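Local atomic coordinates of CmeC (Campylobacter jejuni, PDB entry 4MT4), a protein that probably serves as the trimeric outer-membrane channel of an efflux system, letting exported compounds pass across the outer membrane of the bacterium. Residues Cys1-Asn6 with Ala292-Leu297; Tyr122-Trp127 with Pro298-Thr303. All coordinates share one frame; numbering follows the deposited sequence.

Contact 1: Cys1-Asn6 with Ala292-Leu297; sequences CSLSPN and ARTAFL. With 3PK ((2S)-1-(pentanoyloxy)propan-2-yl hexanoate), chain S.
Leu3 of the irregular segment 1-6 runs past Arg293, near the C-terminal end of helix 273-293, with their CA atoms 6.4 Å apart, while 294-296 carry the chain on in helical conformation towards Leu297. The polar link is a side-on grip: Arg293 NH2 donates to Leu3 O at 2.7 Å with an N-H...O angle of 155°, and Arg293 NE reaches the same oxygen at 3.1 Å along a more bent path. That carbonyl oxygen lies close to the guanidinium plane, at its edge, and the two bonds limit rotation of the group. A bend at chi3 (-79°) turns the arginine chain back towards the Leu3 carbonyl. Pro5 lies obliquely against the guanidinium, its CD 3.3 Å from Arg293 NH2. Leu3 supplies the apolar half. Its CD1 reaches over the backbone of Arg293, touches Thr294 CG2 at 3.8 Å and lies against the methyl CD1 of Leu297, 3.6 Å away. At the start of the segment, Cys1 SG is covalently bonded to 3PK CG3, so the lipid is carried by the side chain of the N-terminal cysteine, as in a bacterial lipoprotein. Ser2 OG and Ser4 OG both hydrogen-bond to Asp132 of helix 129-195, and Pro5 O accepts from Asn286. The N-terminal segment thus lies against helices 129-195 and 273-293, while Arg293 also packs on Val344 of helix 339-405.

Contact 2: Tyr122-Trp127 with Pro298-Thr303; sequences YEIDLW and PSLSLT. With 3PK ((2S)-1-(pentanoyloxy)propan-2-yl hexanoate), chain S.
The antiparallel pairing of strands 109-124 and 299-310, in the beta-barrel part of this outer membrane factor, brings Tyr122-Ile124 alongside Leu300-Leu302. Tyr122 and Leu302 form a hydrogen-bonded pair: Tyr122 N donates to Leu302 O at 2.9 Å and Leu302 N to Tyr122 O at 2.7 Å. Further along, Ile124 N bonds to Leu300 O, and a water lies between Ile124 O and Leu300 N, modelled too close to Ile124 O to be relied on. Ile124, Leu300 and Leu302 share a face of the sheet. Ile124 CG1 packs beside Leu300 CD2 at 3.7 Å, and its CD1 reaches Leu302 CD2 at 3.8 Å. With CG2 anti to the backbone N, Ile124 turns that branch to the lipid, 3.9 Å from 3PK CA5. Leu126 divides its methyls, CD1 resting on Leu300 CB and CD2 lying 3.6 Å from 3PK CA2. Beyond the inverse gamma turn centred on Asp125, Trp127 NE1 donates to Pro298 O at 2.6 Å, the oxygen lying in the indole plane at the ring edge. The indole N-H thus extends the tie between the segments past the paired strands, while the branched side chains offer the acyl chain a hydrocarbon surface.

Overall arrangement
The two contacts are close neighbours, about 14 Å between centres. Their segments interleave along the sequence: 1-6, 122-127, 292-297, 298-303. The last two are continuous, passing from the end of helix 273-293 into strand 299-310, so contact 1 sits at the helical side of the junction and contact 2 at the end of the sheet nearest the helices, where strand 109-124 ends and strand 299-310 begins. Trp127 bridges them, its ring carbon CD2 3.5 Å from Leu297 CD1 and its carbonyl O 3.3 Å from Thr294 CG2. The lipid 3PK spans both contacts, placing the lipidated N-terminus where the helices give way to the membrane barrel.

Contact 1: Cys1-Asn6 with Ala292-Leu297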
# COMPACT_ATOMS: atom_id res chain seq x y z
N CYS B 1 -20.42 28.73 21.86
CA CYS B 1 -19.39 27.88 22.46
C CYS B 1 -18.95 26.79 21.49
O CYS B 1 -18.11 25.95 21.83
CB CYS B 1 -19.90 27.26 23.76
SG CYS B 1 -20.52 28.45 24.95
N SER B 2 -19.53 26.80 20.30
CA SER B 2 -19.19 25.83 19.26
C SER B 2 -19.74 26.26 17.90
O SER B 2 -20.89 26.70 17.80
CB SER B 2 -19.74 24.44 19.62
OG SER B 2 -19.43 23.50 18.61
N LEU B 3 -18.92 26.14 16.87
CA LEU B 3 -19.33 26.44 15.50
C LEU B 3 -19.39 25.17 14.66
O LEU B 3 -19.49 25.23 13.43
CB LEU B 3 -18.39 27.46 14.87
CG LEU B 3 -18.26 28.79 15.62
CD1 LEU B 3 -17.36 29.74 14.85
CD2 LEU B 3 -19.62 29.42 15.86
N SER B 4 -19.31 24.03 15.33
CA SER B 4 -19.41 22.74 14.65
C SER B 4 -20.83 22.51 14.13
O SER B 4 -21.80 22.66 14.87
CB SER B 4 -19.01 21.60 15.59
OG SER B 4 -17.61 21.61 15.82
N PRO B 5 -20.94 22.16 12.84
CA PRO B 5 -22.25 21.93 12.23
C PRO B 5 -22.90 20.66 12.76
O PRO B 5 -22.19 19.79 13.27
CB PRO B 5 -21.92 21.81 10.74
CG PRO B 5 -20.53 21.28 10.72
CD PRO B 5 -19.83 21.91 11.90
N ASN B 6 -24.22 20.55 12.63
CA ASN B 6 -24.92 19.33 13.00
C ASN B 6 -24.51 18.17 12.11
O ASN B 6 -24.52 18.29 10.88
CB ASN B 6 -26.44 19.54 12.93
CG ASN B 6 -26.95 20.49 13.99
OD1 ASN B 6 -26.30 20.69 15.02
ND2 ASN B 6 -28.12 21.07 13.76
N ALA B 292 -12.15 25.40 12.49
CA ALA B 292 -11.72 26.23 11.37
C ALA B 292 -12.56 27.49 11.24
O ALA B 292 -12.07 28.54 10.83
CB ALA B 292 -11.77 25.43 10.07
N ARG B 293 -13.84 27.39 11.61
CA ARG B 293 -14.76 28.51 11.47
C ARG B 293 -14.58 29.55 12.58
O ARG B 293 -15.02 30.69 12.44
CB ARG B 293 -16.21 28.02 11.46
CG ARG B 293 -16.56 27.20 10.22
CD ARG B 293 -18.03 27.30 9.85
NE ARG B 293 -18.90 26.46 10.68
CZ ARG B 293 -19.88 25.70 10.20
NH1 ARG B 293 -20.12 25.67 8.90
NH2 ARG B 293 -20.62 24.97 11.03
N THR B 294 -13.92 29.16 13.67
CA THR B 294 -13.68 30.07 14.78
C THR B 294 -12.66 31.15 14.42
O THR B 294 -12.54 32.16 15.11
CB THR B 294 -13.18 29.33 16.03
OG1 THR B 294 -11.97 28.62 15.72
CG2 THR B 294 -14.22 28.35 16.54
N ALA B 295 -11.93 30.93 13.33
CA ALA B 295 -10.92 31.87 12.86
C ALA B 295 -11.55 33.18 12.39
O ALA B 295 -10.89 34.22 12.37
CB ALA B 295 -10.10 31.25 11.75
N PHE B 296 -12.82 33.12 12.02
CA PHE B 296 -13.56 34.31 11.61
C PHE B 296 -13.93 35.20 12.79
O PHE B 296 -14.11 36.41 12.64
CB PHE B 296 -14.84 33.91 10.86
CG PHE B 296 -14.66 33.71 9.38
CD1 PHE B 296 -14.31 34.78 8.57
CD2 PHE B 296 -14.84 32.47 8.80
CE1 PHE B 296 -14.15 34.61 7.21
CE2 PHE B 296 -14.68 32.29 7.44
CZ PHE B 296 -14.33 33.36 6.64
N LEU B 297 -14.02 34.60 13.97
CA LEU B 297 -14.53 35.28 15.15
C LEU B 297 -13.41 35.79 16.07
O LEU B 297 -12.31 35.25 16.07
CB LEU B 297 -15.47 34.35 15.92
CG LEU B 297 -16.74 33.98 15.15
CD1 LEU B 297 -17.69 33.18 16.01
CD2 LEU B 297 -17.42 35.23 14.62
CA1 3PK S . -16.15 31.11 28.11
OA1 3PK S . -15.30 30.75 28.90
CA2 3PK S . -16.48 32.54 28.13
CA3 3PK S . -16.25 33.26 29.41
CA4 3PK S . -16.41 34.74 29.35
CA5 3PK S . -15.20 35.59 29.22
CB1 3PK S . -19.69 32.02 26.67
OB1 3PK S . -20.84 31.82 26.97
CB2 3PK S . -18.69 32.00 27.76
CG1 3PK S . -17.52 29.91 26.60
OG1 3PK S . -17.18 30.26 27.87
CG2 3PK S . -18.95 30.04 26.31
OG2 3PK S . -19.27 31.20 25.72
CG3 3PK S . -19.45 28.90 25.46

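Contact 2: Tyr122-Trp127 with Pro298-Thr303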
# COMPACT_ATOMS: atom_id res chain seq x y z
N TYR B 122 -3.79 32.34 29.19
CA TYR B 122 -5.06 31.64 29.01
C TYR B 122 -5.82 32.14 27.79
O TYR B 122 -6.11 33.33 27.68
CB TYR B 122 -5.93 31.79 30.26
CG TYR B 122 -7.13 30.87 30.29
CD1 TYR B 122 -7.15 29.68 29.57
CD2 TYR B 122 -8.26 31.20 31.04
CE1 TYR B 122 -8.25 28.85 29.59
CE2 TYR B 122 -9.36 30.37 31.07
CZ TYR B 122 -9.35 29.19 30.34
OH TYR B 122 -10.45 28.37 30.37
N GLU B 123 -6.13 31.23 26.88
CA GLU B 123 -6.92 31.56 25.71
C GLU B 123 -8.40 31.30 25.98
O GLU B 123 -8.81 30.15 26.13
CB GLU B 123 -6.45 30.76 24.49
CG GLU B 123 -6.47 31.54 23.18
CD GLU B 123 -5.41 32.62 23.13
OE1 GLU B 123 -4.38 32.49 23.83
OE2 GLU B 123 -5.60 33.61 22.39
N ILE B 124 -9.19 32.36 26.05
CA ILE B 124 -10.61 32.24 26.35
C ILE B 124 -11.35 31.58 25.19
O ILE B 124 -11.43 32.13 24.09
CB ILE B 124 -11.24 33.61 26.65
CG1 ILE B 124 -10.44 34.34 27.73
CG2 ILE B 124 -12.69 33.44 27.09
CD1 ILE B 124 -10.32 33.58 29.03
N ASP B 125 -11.89 30.39 25.45
CA ASP B 125 -12.53 29.59 24.41
C ASP B 125 -13.97 30.02 24.17
O ASP B 125 -14.90 29.25 24.40
CB ASP B 125 -12.47 28.11 24.78
CG ASP B 125 -12.70 27.20 23.59
OD1 ASP B 125 -12.36 27.59 22.46
OD2 ASP B 125 -13.21 26.08 23.80
N LEU B 126 -14.14 31.25 23.70
CA LEU B 126 -15.47 31.82 23.47
C LEU B 126 -16.27 31.05 22.42
O LEU B 126 -17.49 30.94 22.52
CB LEU B 126 -15.35 33.28 23.04
CG LEU B 126 -14.76 34.28 24.04
CD1 LEU B 126 -14.50 35.62 23.36
CD2 LEU B 126 -15.70 34.45 25.22
N TRP B 127 -15.59 30.52 21.41
CA TRP B 127 -16.26 29.94 20.26
C TRP B 127 -15.98 28.44 20.11
O TRP B 127 -16.31 27.84 19.09
CB TRP B 127 -15.86 30.68 18.98
CG TRP B 127 -15.81 32.17 19.18
CD1 TRP B 127 -14.68 32.95 19.22
CD2 TRP B 127 -16.91 33.05 19.39
NE1 TRP B 127 -15.03 34.26 19.42
CE2 TRP B 127 -16.39 34.35 19.53
CE3 TRP B 127 -18.30 32.87 19.46
CZ2 TRP B 127 -17.20 35.46 19.75
CZ3 TRP B 127 -19.10 33.98 19.67
CH2 TRP B 127 -18.55 35.26 19.81
N PRO B 298 -13.70 36.86 16.84
CA PRO B 298 -12.73 37.46 17.76
C PRO B 298 -12.15 36.48 18.78
O PRO B 298 -12.89 35.76 19.44
CB PRO B 298 -13.55 38.54 18.48
CG PRO B 298 -14.63 38.89 17.52
CD PRO B 298 -14.97 37.61 16.81
N SER B 299 -10.82 36.47 18.90
CA SER B 299 -10.15 35.65 19.89
C SER B 299 -9.75 36.50 21.10
O SER B 299 -9.33 37.64 20.94
CB SER B 299 -8.91 34.98 19.29
OG SER B 299 -7.98 35.95 18.83
N LEU B 300 -9.90 35.94 22.29
CA LEU B 300 -9.56 36.65 23.52
C LEU B 300 -8.43 35.96 24.27
O LEU B 300 -8.51 34.76 24.57
CB LEU B 300 -10.79 36.80 24.42
CG LEU B 300 -10.58 37.51 25.76
CD1 LEU B 300 -10.02 38.91 25.55
CD2 LEU B 300 -11.89 37.57 26.55
N SER B 301 -7.38 36.71 24.57
CA SER B 301 -6.21 36.16 25.25
C SER B 301 -5.98 36.84 26.60
O SER B 301 -5.97 38.07 26.69
CB SER B 301 -4.97 36.30 24.37
OG SER B 301 -5.20 35.74 23.09
N LEU B 302 -5.79 36.04 27.64
CA LEU B 302 -5.55 36.56 28.97
C LEU B 302 -4.11 36.32 29.41
O LEU B 302 -3.60 35.21 29.30
CB LEU B 302 -6.51 35.93 29.98
CG LEU B 302 -7.70 36.78 30.45
CD1 LEU B 302 -8.50 37.30 29.27
CD2 LEU B 302 -8.58 35.98 31.40
N THR B 303 -3.46 37.37 29.89
CA THR B 303 -2.10 37.27 30.40
C THR B 303 -2.00 37.89 31.79
O THR B 303 -2.69 38.85 32.11
CB THR B 303 -1.08 37.96 29.47
OG1 THR B 303 -1.49 39.31 29.22
CG2 THR B 303 -0.98 37.21 28.15
CA1 3PK S . -16.15 31.11 28.11
OA1 3PK S . -15.30 30.75 28.90
CA2 3PK S . -16.48 32.54 28.13
CA3 3PK S . -16.25 33.26 29.41
CA4 3PK S . -16.41 34.74 29.35
CA5 3PK S . -15.20 35.59 29.22
CB1 3PK S . -19.69 32.02 26.67
OB1 3PK S . -20.84 31.82 26.97
CB2 3PK S . -18.69 32.00 27.76
CG1 3PK S . -17.52 29.91 26.60
OG1 3PK S . -17.18 30.26 27.87
CG2 3PK S . -18.95 30.04 26.31
OG2 3PK S . -19.27 31.20 25.72
CG3 3PK S . -19.45 28.90 25.46
O HOH W 1 -10.51 33.19 22.10